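Local coordinates for N-terminal acetyltransferase-like protein (PDB 5NNP) that probably acts as the TPR-repeat auxiliary subunit of a NatA-type N-terminal acetyltransferase, the helical scaffold that accompanies the acetyl-transferring subunit, at residues A374-A379 and F410-A415; R392-V397 and R416-Q421; E348-Y353 and K369-A374; T430-R435 and S446-Y451. All blocks are in the same frame, centred on the assembly; numbering follows the deposited sequence.

Contact 1: A374-A379 and F410-A415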
# COMPACT_ATOMS: atom_id res chain seq x y z
N ALA A 374 5.69 32.39 -14.26
CA ALA A 374 5.41 32.17 -15.68
C ALA A 374 6.63 31.65 -16.42
O ALA A 374 6.51 30.77 -17.26
CB ALA A 374 4.92 33.46 -16.33
N LEU A 375 7.80 32.19 -16.12
CA LEU A 375 9.01 31.72 -16.80
C LEU A 375 9.25 30.26 -16.41
O LEU A 375 9.63 29.43 -17.25
CB LEU A 375 10.23 32.59 -16.45
CG LEU A 375 10.27 34.03 -17.00
CD1 LEU A 375 11.44 34.79 -16.40
CD2 LEU A 375 10.37 34.06 -18.53
N TYR A 376 9.01 29.95 -15.15
CA TYR A 376 9.15 28.58 -14.65
C TYR A 376 8.14 27.63 -15.28
O TYR A 376 8.44 26.45 -15.50
CB TYR A 376 9.01 28.54 -13.14
CG TYR A 376 9.25 27.18 -12.54
CD1 TYR A 376 10.48 26.55 -12.70
CD2 TYR A 376 8.27 26.53 -11.82
CE1 TYR A 376 10.71 25.30 -12.15
CE2 TYR A 376 8.49 25.28 -11.27
CZ TYR A 376 9.71 24.67 -11.44
OH TYR A 376 9.94 23.43 -10.90
N TYR A 377 6.93 28.13 -15.54
CA TYR A 377 5.91 27.31 -16.19
C TYR A 377 6.37 26.97 -17.60
O TYR A 377 6.23 25.84 -18.07
CB TYR A 377 4.55 28.02 -16.25
CG TYR A 377 3.46 27.17 -16.88
CD1 TYR A 377 3.34 27.06 -18.27
CD2 TYR A 377 2.56 26.46 -16.10
CE1 TYR A 377 2.35 26.29 -18.85
CE2 TYR A 377 1.57 25.69 -16.67
CZ TYR A 377 1.47 25.60 -18.04
OH TYR A 377 0.47 24.82 -18.59
N LEU A 378 6.91 27.98 -18.27
CA LEU A 378 7.35 27.78 -19.63
C LEU A 378 8.55 26.83 -19.67
O LEU A 378 8.70 26.05 -20.61
CB LEU A 378 7.69 29.12 -20.28
CG LEU A 378 6.45 29.92 -20.69
CD1 LEU A 378 6.79 31.39 -20.87
CD2 LEU A 378 5.85 29.32 -21.95
N ALA A 379 9.39 26.88 -18.64
CA ALA A 379 10.57 26.03 -18.58
C ALA A 379 10.12 24.58 -18.55
O ALA A 379 10.66 23.72 -19.24
CB ALA A 379 11.41 26.35 -17.37
N PHE A 410 13.67 26.06 -9.37
CA PHE A 410 14.25 26.49 -10.63
C PHE A 410 15.45 25.60 -10.98
O PHE A 410 15.48 25.02 -12.05
CB PHE A 410 14.63 27.97 -10.56
CG PHE A 410 13.45 28.90 -10.50
CD1 PHE A 410 12.15 28.40 -10.46
CD2 PHE A 410 13.64 30.27 -10.48
CE1 PHE A 410 11.05 29.25 -10.40
CE2 PHE A 410 12.55 31.13 -10.42
CZ PHE A 410 11.25 30.62 -10.39
N HIS A 411 16.40 25.46 -10.07
CA HIS A 411 17.59 24.65 -10.36
C HIS A 411 17.23 23.17 -10.54
O HIS A 411 17.89 22.46 -11.31
CB HIS A 411 18.64 24.81 -9.26
CG HIS A 411 19.23 26.18 -9.20
ND1 HIS A 411 20.30 26.57 -9.98
CD2 HIS A 411 18.90 27.27 -8.46
CE1 HIS A 411 20.60 27.83 -9.72
NE2 HIS A 411 19.77 28.28 -8.80
N MET A 412 16.20 22.71 -9.84
CA MET A 412 15.76 21.32 -9.92
C MET A 412 15.31 20.99 -11.33
O MET A 412 15.70 19.97 -11.90
CB MET A 412 14.62 21.07 -8.94
CG MET A 412 14.09 19.68 -9.03
SD MET A 412 12.83 19.28 -7.78
CE MET A 412 11.68 20.65 -7.96
N THR A 413 14.50 21.88 -11.90
CA THR A 413 14.03 21.72 -13.27
C THR A 413 15.19 21.77 -14.26
O THR A 413 15.22 21.03 -15.24
CB THR A 413 12.99 22.81 -13.62
OG1 THR A 413 11.74 22.48 -13.02
CG2 THR A 413 12.79 22.89 -15.13
N LYS A 414 16.15 22.65 -13.99
CA LYS A 414 17.31 22.79 -14.85
C LYS A 414 18.07 21.47 -14.98
O LYS A 414 18.37 21.03 -16.09
CB LYS A 414 18.25 23.86 -14.30
CG LYS A 414 19.39 24.17 -15.23
CD LYS A 414 20.12 25.38 -14.78
CE LYS A 414 21.59 25.12 -14.80
NZ LYS A 414 22.30 26.42 -14.75
N ALA A 415 18.37 20.87 -13.84
CA ALA A 415 18.98 19.55 -13.79
C ALA A 415 18.20 18.52 -14.61
O ALA A 415 18.80 17.65 -15.25
CB ALA A 415 19.10 19.07 -12.32
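Tyr376 and Phe410 meet between two nearly parallel helices, whose short segments 374-379 and 410-415 run at 18° with axes 10.7 Å apart. Segment 374-379 lies in a predicted tetratricopeptide repeat (TPR), residues 374-407, and helix 408-421 follows that repeat in the chain; such side-by-side packing of helices two apart in sequence is characteristic of a TPR superhelix. Because the backbones stand well apart, long side chains do the bridging. Tyr376 carries most of it: with CG anti to its backbone N (chi1 -176°), the phenol stretches across the groove toward the second helix. Phe410 packs against the base of this side chain, its CD1 3.4 Å from CD1 of Tyr376 and its CE1 3.5 Å from CB of Tyr376. The two rings meet obliquely, centroids 5.0 Å apart and planes inclined at 32°. One turn on, Ala379 CB lies 4.3 Å from Thr413 CG2, a lighter contact completed by Val397 of helix 390-403, which packs on both residues. Every touching residue is buried, and Thr413 gives the phenol oxygen a polar partner there. Beside the backbone N of its own residue, the threonine hydroxyl is directed at the phenol, while the methyl is left for Ala379. Met412 adds a methyl near the same phenol oxygen. The hydroxyls themselves, Tyr376 OH and Thr413 OG1, share a hydrogen bond of 2.9 Å that either could donate.

Contact 2: R392-V397 and R416-Q421. With PO4 (phosphate ion), chain U.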
# COMPACT_ATOMS: atom_id res chain seq x y z
N ARG A 392 14.75 25.52 -25.72
CA ARG A 392 13.90 26.59 -25.22
C ARG A 392 13.66 26.44 -23.73
O ARG A 392 13.54 27.44 -23.01
CB ARG A 392 12.56 26.60 -25.97
CG ARG A 392 12.71 26.87 -27.44
CD ARG A 392 11.38 27.04 -28.13
NE ARG A 392 10.55 28.05 -27.50
CZ ARG A 392 9.34 28.38 -27.93
NH1 ARG A 392 8.83 27.78 -29.00
NH2 ARG A 392 8.63 29.31 -27.30
N ALA A 393 13.59 25.20 -23.26
CA ALA A 393 13.35 24.98 -21.86
C ALA A 393 14.53 25.53 -21.06
O ALA A 393 14.36 26.19 -20.04
CB ALA A 393 13.13 23.48 -21.57
N LEU A 394 15.73 25.27 -21.56
CA LEU A 394 16.94 25.79 -20.94
C LEU A 394 16.91 27.30 -20.84
O LEU A 394 17.22 27.86 -19.78
CB LEU A 394 18.17 25.37 -21.74
CG LEU A 394 19.18 24.51 -20.98
CD1 LEU A 394 20.48 24.42 -21.75
CD2 LEU A 394 19.40 25.04 -19.58
N GLU A 395 16.56 27.96 -21.95
CA GLU A 395 16.51 29.42 -21.98
C GLU A 395 15.57 29.95 -20.91
O GLU A 395 15.93 30.88 -20.18
CB GLU A 395 16.05 29.94 -23.34
CG GLU A 395 16.88 29.45 -24.49
CD GLU A 395 16.20 29.70 -25.82
OE1 GLU A 395 15.05 30.18 -25.82
OE2 GLU A 395 16.82 29.41 -26.87
N TYR A 396 14.37 29.37 -20.83
CA TYR A 396 13.37 29.83 -19.88
C TYR A 396 13.79 29.62 -18.42
O TYR A 396 13.55 30.49 -17.58
CB TYR A 396 12.03 29.13 -20.11
CG TYR A 396 11.24 29.66 -21.28
CD1 TYR A 396 10.75 30.96 -21.28
CD2 TYR A 396 10.96 28.86 -22.37
CE1 TYR A 396 10.01 31.44 -22.36
CE2 TYR A 396 10.23 29.33 -23.44
CZ TYR A 396 9.76 30.62 -23.43
OH TYR A 396 9.02 31.08 -24.50
N VAL A 397 14.42 28.49 -18.13
CA VAL A 397 14.84 28.25 -16.76
C VAL A 397 15.98 29.19 -16.37
O VAL A 397 16.04 29.65 -15.24
CB VAL A 397 15.27 26.78 -16.52
CG1 VAL A 397 15.81 26.59 -15.12
CG2 VAL A 397 14.09 25.86 -16.74
N ARG A 416 16.88 18.61 -14.59
CA ARG A 416 16.04 17.62 -15.26
C ARG A 416 16.15 17.77 -16.78
O ARG A 416 16.04 16.80 -17.52
CB ARG A 416 14.58 17.76 -14.81
CG ARG A 416 13.64 16.73 -15.41
CD ARG A 416 12.23 16.88 -14.86
NE ARG A 416 12.12 16.43 -13.47
CZ ARG A 416 12.10 17.24 -12.41
NH1 ARG A 416 12.18 18.56 -12.57
NH2 ARG A 416 11.99 16.73 -11.19
N ILE A 417 16.40 19.00 -17.22
CA ILE A 417 16.60 19.27 -18.64
C ILE A 417 17.92 18.64 -19.09
O ILE A 417 18.00 17.98 -20.15
CB ILE A 417 16.59 20.79 -18.91
CG1 ILE A 417 15.25 21.37 -18.46
CG2 ILE A 417 16.82 21.09 -20.38
CD1 ILE A 417 15.10 22.85 -18.68
N PHE A 418 18.95 18.81 -18.27
CA PHE A 418 20.23 18.16 -18.52
C PHE A 418 20.04 16.67 -18.62
O PHE A 418 20.50 16.05 -19.58
CB PHE A 418 21.24 18.49 -17.43
CG PHE A 418 21.72 19.90 -17.47
CD1 PHE A 418 21.76 20.59 -18.67
CD2 PHE A 418 22.14 20.54 -16.31
CE1 PHE A 418 22.21 21.90 -18.72
CE2 PHE A 418 22.58 21.84 -16.35
CZ PHE A 418 22.62 22.52 -17.55
N LYS A 419 19.37 16.09 -17.63
CA LYS A 419 19.01 14.68 -17.67
C LYS A 419 18.43 14.30 -19.04
O LYS A 419 18.90 13.37 -19.68
CB LYS A 419 18.00 14.34 -16.57
CG LYS A 419 17.80 12.84 -16.39
CD LYS A 419 16.60 12.51 -15.54
CE LYS A 419 15.35 12.39 -16.40
NZ LYS A 419 14.11 12.14 -15.61
N HIS A 420 17.42 15.04 -19.50
CA HIS A 420 16.79 14.75 -20.78
C HIS A 420 17.75 14.97 -21.94
O HIS A 420 17.65 14.29 -22.96
CB HIS A 420 15.54 15.59 -20.99
CG HIS A 420 14.43 15.25 -20.05
ND1 HIS A 420 13.55 16.20 -19.56
CD2 HIS A 420 14.04 14.07 -19.52
CE1 HIS A 420 12.68 15.62 -18.76
NE2 HIS A 420 12.95 14.33 -18.72
N GLN A 421 18.68 15.91 -21.80
CA GLN A 421 19.71 16.10 -22.82
C GLN A 421 20.72 14.96 -22.81
O GLN A 421 21.51 14.80 -23.75
CB GLN A 421 20.43 17.44 -22.62
CG GLN A 421 19.58 18.63 -23.05
CD GLN A 421 20.25 19.96 -22.76
OE1 GLN A 421 21.16 20.05 -21.93
NE2 GLN A 421 19.81 21.01 -23.45
P PO4 U . 12.71 12.99 -12.01
O1 PO4 U . 13.96 13.71 -12.43
O2 PO4 U . 12.18 12.21 -13.20
O3 PO4 U . 13.00 12.03 -10.88
O4 PO4 U . 11.69 14.01 -11.55
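In the right-handed helical array of the TPR type, Ile417 of helix 408-421 packs against Ala393, Leu394 and Val397 of helix 390-403, within the predicted repeat 374-407. The segments are antiparallel, at 162°, with axes 10.4 Å apart. Ile417 is the centre of the contact. Its CG1 branch lies beside its own backbone N and continues fully extended (chi2 -179°), which brings CD1 against both Ala393 CB, 3.6 Å away, and Val397 CG2, 3.7 Å from the same CD1. The shorter branch, CG2, meets Leu394 CG obliquely at 4.2 Å. Leu394 has two further neighbours: CD2 approaches Phe418 CE1, and CD1 touches the amide nitrogen NE2 of the exposed Gln421, whose extended side chain crosses it at about a right angle. On another side of helix 408-421, Arg416 grips a phosphate ion, probably from the crystallisation liquor. NE and NH2 both donate to phosphate O4, the NH2 bond being 2.8 Å long, and this oxygen lies near the guanidinium plane, at its edge. Around this core, Val397 leans on Ala379 of helix 369-381, Phe418 on Ala427 and Thr430 of helix 424-436, and Arg416 on Lys447 and Tyr451 of helix 442-454.

Contact 3: E348-Y353 and K369-A374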
# COMPACT_ATOMS: atom_id res chain seq x y z
N GLU A 348 1.76 35.26 -22.79
CA GLU A 348 0.90 36.44 -22.78
C GLU A 348 0.96 37.15 -21.43
O GLU A 348 1.01 38.38 -21.36
CB GLU A 348 -0.53 36.03 -23.11
CG GLU A 348 -1.34 37.04 -23.85
CD GLU A 348 -2.73 36.51 -24.16
OE1 GLU A 348 -3.59 36.54 -23.25
OE2 GLU A 348 -2.98 36.04 -25.30
N TYR A 349 0.96 36.36 -20.37
CA TYR A 349 1.02 36.87 -19.00
C TYR A 349 2.39 37.51 -18.73
O TYR A 349 2.49 38.59 -18.16
CB TYR A 349 0.73 35.74 -18.02
CG TYR A 349 0.96 36.09 -16.57
CD1 TYR A 349 2.24 36.03 -16.01
CD2 TYR A 349 -0.10 36.48 -15.75
CE1 TYR A 349 2.45 36.36 -14.69
CE2 TYR A 349 0.11 36.81 -14.42
CZ TYR A 349 1.38 36.74 -13.90
OH TYR A 349 1.58 37.06 -12.58
N LEU A 350 3.44 36.79 -19.13
CA LEU A 350 4.81 37.27 -19.10
C LEU A 350 4.95 38.67 -19.70
O LEU A 350 5.61 39.55 -19.15
CB LEU A 350 5.70 36.31 -19.87
CG LEU A 350 7.15 36.27 -19.47
CD1 LEU A 350 7.24 35.83 -18.03
CD2 LEU A 350 7.85 35.28 -20.37
N ASN A 351 4.34 38.86 -20.86
CA ASN A 351 4.43 40.13 -21.53
C ASN A 351 3.65 41.21 -20.78
O ASN A 351 4.07 42.37 -20.75
CB ASN A 351 3.93 40.01 -22.96
CG ASN A 351 3.50 41.33 -23.53
OD1 ASN A 351 4.33 42.19 -23.83
ND2 ASN A 351 2.20 41.52 -23.66
N GLU A 352 2.53 40.81 -20.17
CA GLU A 352 1.65 41.76 -19.47
C GLU A 352 2.12 42.08 -18.05
O GLU A 352 1.55 42.95 -17.40
CB GLU A 352 0.23 41.22 -19.42
CG GLU A 352 -0.43 41.07 -20.78
CD GLU A 352 -1.69 40.23 -20.76
OE1 GLU A 352 -2.35 40.14 -21.81
OE2 GLU A 352 -2.02 39.66 -19.69
N TYR A 353 3.16 41.39 -17.59
CA TYR A 353 3.56 41.47 -16.19
C TYR A 353 4.22 42.79 -15.83
O TYR A 353 5.08 43.30 -16.56
CB TYR A 353 4.52 40.34 -15.83
CG TYR A 353 4.78 40.28 -14.33
CD1 TYR A 353 3.78 39.85 -13.45
CD2 TYR A 353 6.01 40.67 -13.80
CE1 TYR A 353 3.99 39.80 -12.08
CE2 TYR A 353 6.24 40.62 -12.42
CZ TYR A 353 5.22 40.19 -11.57
OH TYR A 353 5.41 40.13 -10.19
N LYS A 369 7.44 37.62 -8.18
CA LYS A 369 7.16 36.18 -8.17
C LYS A 369 6.31 35.74 -9.35
O LYS A 369 6.54 34.66 -9.88
CB LYS A 369 6.50 35.75 -6.85
CG LYS A 369 5.22 36.46 -6.49
CD LYS A 369 4.54 35.79 -5.30
CE LYS A 369 3.69 36.76 -4.50
NZ LYS A 369 4.54 37.73 -3.72
N GLY A 370 5.34 36.56 -9.75
CA GLY A 370 4.55 36.31 -10.94
C GLY A 370 5.40 36.02 -12.17
O GLY A 370 5.15 35.05 -12.88
N LYS A 371 6.42 36.84 -12.41
CA LYS A 371 7.27 36.69 -13.58
C LYS A 371 8.11 35.42 -13.52
O LYS A 371 8.28 34.73 -14.52
CB LYS A 371 8.20 37.89 -13.75
CG LYS A 371 9.21 37.71 -14.87
CD LYS A 371 9.82 39.03 -15.31
CE LYS A 371 10.66 38.87 -16.58
NZ LYS A 371 11.19 40.15 -17.11
N GLY A 372 8.64 35.14 -12.33
CA GLY A 372 9.33 33.88 -12.10
C GLY A 372 8.41 32.70 -12.37
O GLY A 372 8.80 31.74 -13.04
N ALA A 373 7.18 32.79 -11.89
CA ALA A 373 6.24 31.68 -11.98
C ALA A 373 5.85 31.36 -13.44
O ALA A 373 5.72 30.20 -13.80
CB ALA A 373 4.98 31.96 -11.12
N ALA A 374 5.69 32.39 -14.26
CA ALA A 374 5.41 32.17 -15.68
C ALA A 374 6.63 31.65 -16.42
O ALA A 374 6.51 30.77 -17.26
CB ALA A 374 4.92 33.46 -16.33
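The ring of Tyr353 has the backbone of Gly370 and Lys371 over one face, whereas the ring of Tyr349 meets Gly370 with its edge. The two helices that meet here, 336-352 and 369-381, are antiparallel, at 154° with short-segment axes 9.4 Å apart, as neighbouring helices are in a TPR-like solenoid. Lys371 N stands above the centre of the Tyr353 ring, 3.6 Å from its plane; the carbonyl carbon of Gly370 lies over the rim of that face. At the Tyr349 edge, CE1 is 3.5 Å from Gly370 O, and OH is 3.5 Å from Gly370 CA. With no side chain at Gly370, both tyrosines reach the backbone of the first helical turn. The phenol oxygens are held by outside partners: Tyr349 OH by Asp319 and Tyr353 OH by the carbonyl of Gly367. Lys371 also lays its CB against Tyr353 CD2 at 3.5 Å, and its extended chain then leads away from the contact toward the amine. In Leu350, CG anti to the backbone N (chi1 -154°) brings CD1 to Lys371 and Ala374. This CD1 and the Tyr349 CD1 both touch the methyl of Ala374, each CD1 3.7 Å from Ala374 CB.

Contact 4: T430-R435 and S446-Y451. With PO4 (phosphate ion), chain U.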
# COMPACT_ATOMS: atom_id res chain seq x y z
N THR A 430 24.02 19.60 -10.85
CA THR A 430 23.03 20.67 -10.71
C THR A 430 21.96 20.37 -9.67
O THR A 430 21.53 21.25 -8.92
CB THR A 430 22.37 20.96 -12.07
OG1 THR A 430 23.34 21.54 -12.94
CG2 THR A 430 21.22 21.94 -11.91
N MET A 431 21.52 19.12 -9.59
CA MET A 431 20.52 18.75 -8.61
C MET A 431 21.11 18.87 -7.22
O MET A 431 20.42 19.27 -6.29
CB MET A 431 20.00 17.34 -8.82
CG MET A 431 18.74 17.04 -8.04
SD MET A 431 17.30 17.97 -8.60
CE MET A 431 16.88 17.11 -10.11
N ASP A 432 22.38 18.52 -7.09
CA ASP A 432 23.03 18.61 -5.79
C ASP A 432 23.16 20.07 -5.40
O ASP A 432 23.00 20.41 -4.24
CB ASP A 432 24.40 17.94 -5.80
CG ASP A 432 25.00 17.85 -4.40
OD1 ASP A 432 24.57 16.98 -3.62
OD2 ASP A 432 25.91 18.66 -4.09
N TYR A 433 23.44 20.94 -6.37
CA TYR A 433 23.49 22.36 -6.06
C TYR A 433 22.12 22.80 -5.55
O TYR A 433 22.03 23.50 -4.54
CB TYR A 433 23.92 23.20 -7.28
CG TYR A 433 23.90 24.69 -7.03
CD1 TYR A 433 24.89 25.30 -6.29
CD2 TYR A 433 22.86 25.47 -7.50
CE1 TYR A 433 24.88 26.66 -6.04
CE2 TYR A 433 22.83 26.84 -7.26
CZ TYR A 433 23.84 27.43 -6.53
OH TYR A 433 23.80 28.79 -6.29
N ALA A 434 21.06 22.37 -6.22
CA ALA A 434 19.71 22.68 -5.79
C ALA A 434 19.47 22.26 -4.34
O ALA A 434 18.86 22.99 -3.56
CB ALA A 434 18.70 22.01 -6.71
N ARG A 435 19.98 21.09 -3.99
CA ARG A 435 19.86 20.57 -2.63
C ARG A 435 20.53 21.52 -1.64
O ARG A 435 19.96 21.87 -0.61
CB ARG A 435 20.50 19.19 -2.53
CG ARG A 435 20.06 18.39 -1.34
CD ARG A 435 21.16 17.46 -0.88
NE ARG A 435 22.15 18.21 -0.11
CZ ARG A 435 23.23 18.75 -0.65
NH1 ARG A 435 23.45 18.59 -1.95
NH2 ARG A 435 24.08 19.43 0.10
N SER A 446 16.48 13.80 -1.53
CA SER A 446 16.18 12.53 -2.19
C SER A 446 16.40 12.58 -3.71
O SER A 446 16.87 11.62 -4.31
CB SER A 446 14.74 12.10 -1.90
OG SER A 446 14.52 11.94 -0.51
N LYS A 447 16.05 13.71 -4.32
CA LYS A 447 16.28 13.92 -5.74
C LYS A 447 17.77 13.88 -6.10
O LYS A 447 18.18 13.28 -7.10
CB LYS A 447 15.69 15.25 -6.15
CG LYS A 447 14.33 15.14 -6.76
CD LYS A 447 14.44 14.59 -8.15
CE LYS A 447 13.06 14.33 -8.72
NZ LYS A 447 12.43 13.11 -8.12
N ALA A 448 18.57 14.53 -5.28
CA ALA A 448 20.00 14.62 -5.55
C ALA A 448 20.61 13.22 -5.48
O ALA A 448 21.32 12.79 -6.39
CB ALA A 448 20.69 15.59 -4.58
N ALA A 449 20.31 12.50 -4.41
CA ALA A 449 20.77 11.12 -4.28
C ALA A 449 20.38 10.25 -5.49
O ALA A 449 21.17 9.46 -5.98
CB ALA A 449 20.25 10.51 -3.00
N LYS A 450 19.15 10.41 -5.96
CA LYS A 450 18.65 9.62 -7.07
C LYS A 450 19.45 9.94 -8.31
O LYS A 450 19.93 9.04 -9.01
CB LYS A 450 17.17 9.90 -7.32
CG LYS A 450 16.59 9.18 -8.54
CD LYS A 450 15.20 9.71 -8.88
CE LYS A 450 14.60 9.04 -10.11
NZ LYS A 450 13.16 9.37 -10.26
N TYR A 451 19.61 11.23 -8.58
CA TYR A 451 20.40 11.68 -9.72
C TYR A 451 21.86 11.18 -9.66
O TYR A 451 22.44 10.83 -10.67
CB TYR A 451 20.35 13.21 -9.83
CG TYR A 451 19.16 13.65 -10.65
CD1 TYR A 451 17.91 13.11 -10.41
CD2 TYR A 451 19.30 14.57 -11.68
CE1 TYR A 451 16.82 13.48 -11.17
CE2 TYR A 451 18.21 14.95 -12.44
CZ TYR A 451 16.97 14.40 -12.18
OH TYR A 451 15.88 14.76 -12.94
P PO4 U . 12.71 12.99 -12.01
O1 PO4 U . 13.96 13.71 -12.43
O2 PO4 U . 12.18 12.21 -13.20
O3 PO4 U . 13.00 12.03 -10.88
O4 PO4 U . 11.69 14.01 -11.55
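Met431 fills the close part of this contact, lying along the backbone of Lys447 and Ala448 and ending on the ring of Tyr451. Here the helices come near: the segment axes are 8.4 Å apart and the CA atoms of Asp432 and Ala448 are separated by 5.0 Å, consistent with the small methyl of Ala448 at the crossing. Met431 CG sits 3.7 Å from Ala448 CA. Bends at chi2 (67°) and chi3 (75°) then fold the thioether over, placing CE 3.6 Å from the Tyr451 ring centroid, over the face. SD stands farther above the same face, 4.9 Å from that centroid, so the pair is a Met-aromatic contact with a CH-pi component. This antiparallel pair, 424-436 and 442-454 at 160°, continues the helical hairpins of the TPR-like solenoid. Away from the methionine the contact thins. On one flank, partly exposed, Arg435 touches Ala448 CB through its own CB and turns its head back along its helix, where NH1 forms a salt bridge with Asp432 OD1. On another, the bent chain of Lys447 and the extended one of Lys450 reach a phosphate ion, probably from the crystallisation liquor; Lys450 NZ donates to O3 at 2.7 Å, and Lys447 NZ makes a weak bond to that oxygen, while Arg416 also holds the ion.

In the fold
All four contacts lie within one run of helices, from 336-352 to 442-454, in the part of the chain related to NatA auxiliary subunits. Contact 3 comes first and shares helix 369-381, and Ala374 itself, with contact 1; their centres are about 13 Å apart. Contacts 1 and 2 interleave in sequence, share helix 408-421 and lie about 8 Å apart between centres, meeting where Ala379 and Phe410 border helix 390-403. Contact 4 follows, its centre about 15 Å from those of contacts 1 and 2; one phosphate ion is bound from both contacts 2 and 4. Contacts 2, 3 and 4 join consecutive helices and contact 1 a helix to the next but one, as in TPR-like superhelices, consistent with a continuous helical scaffold.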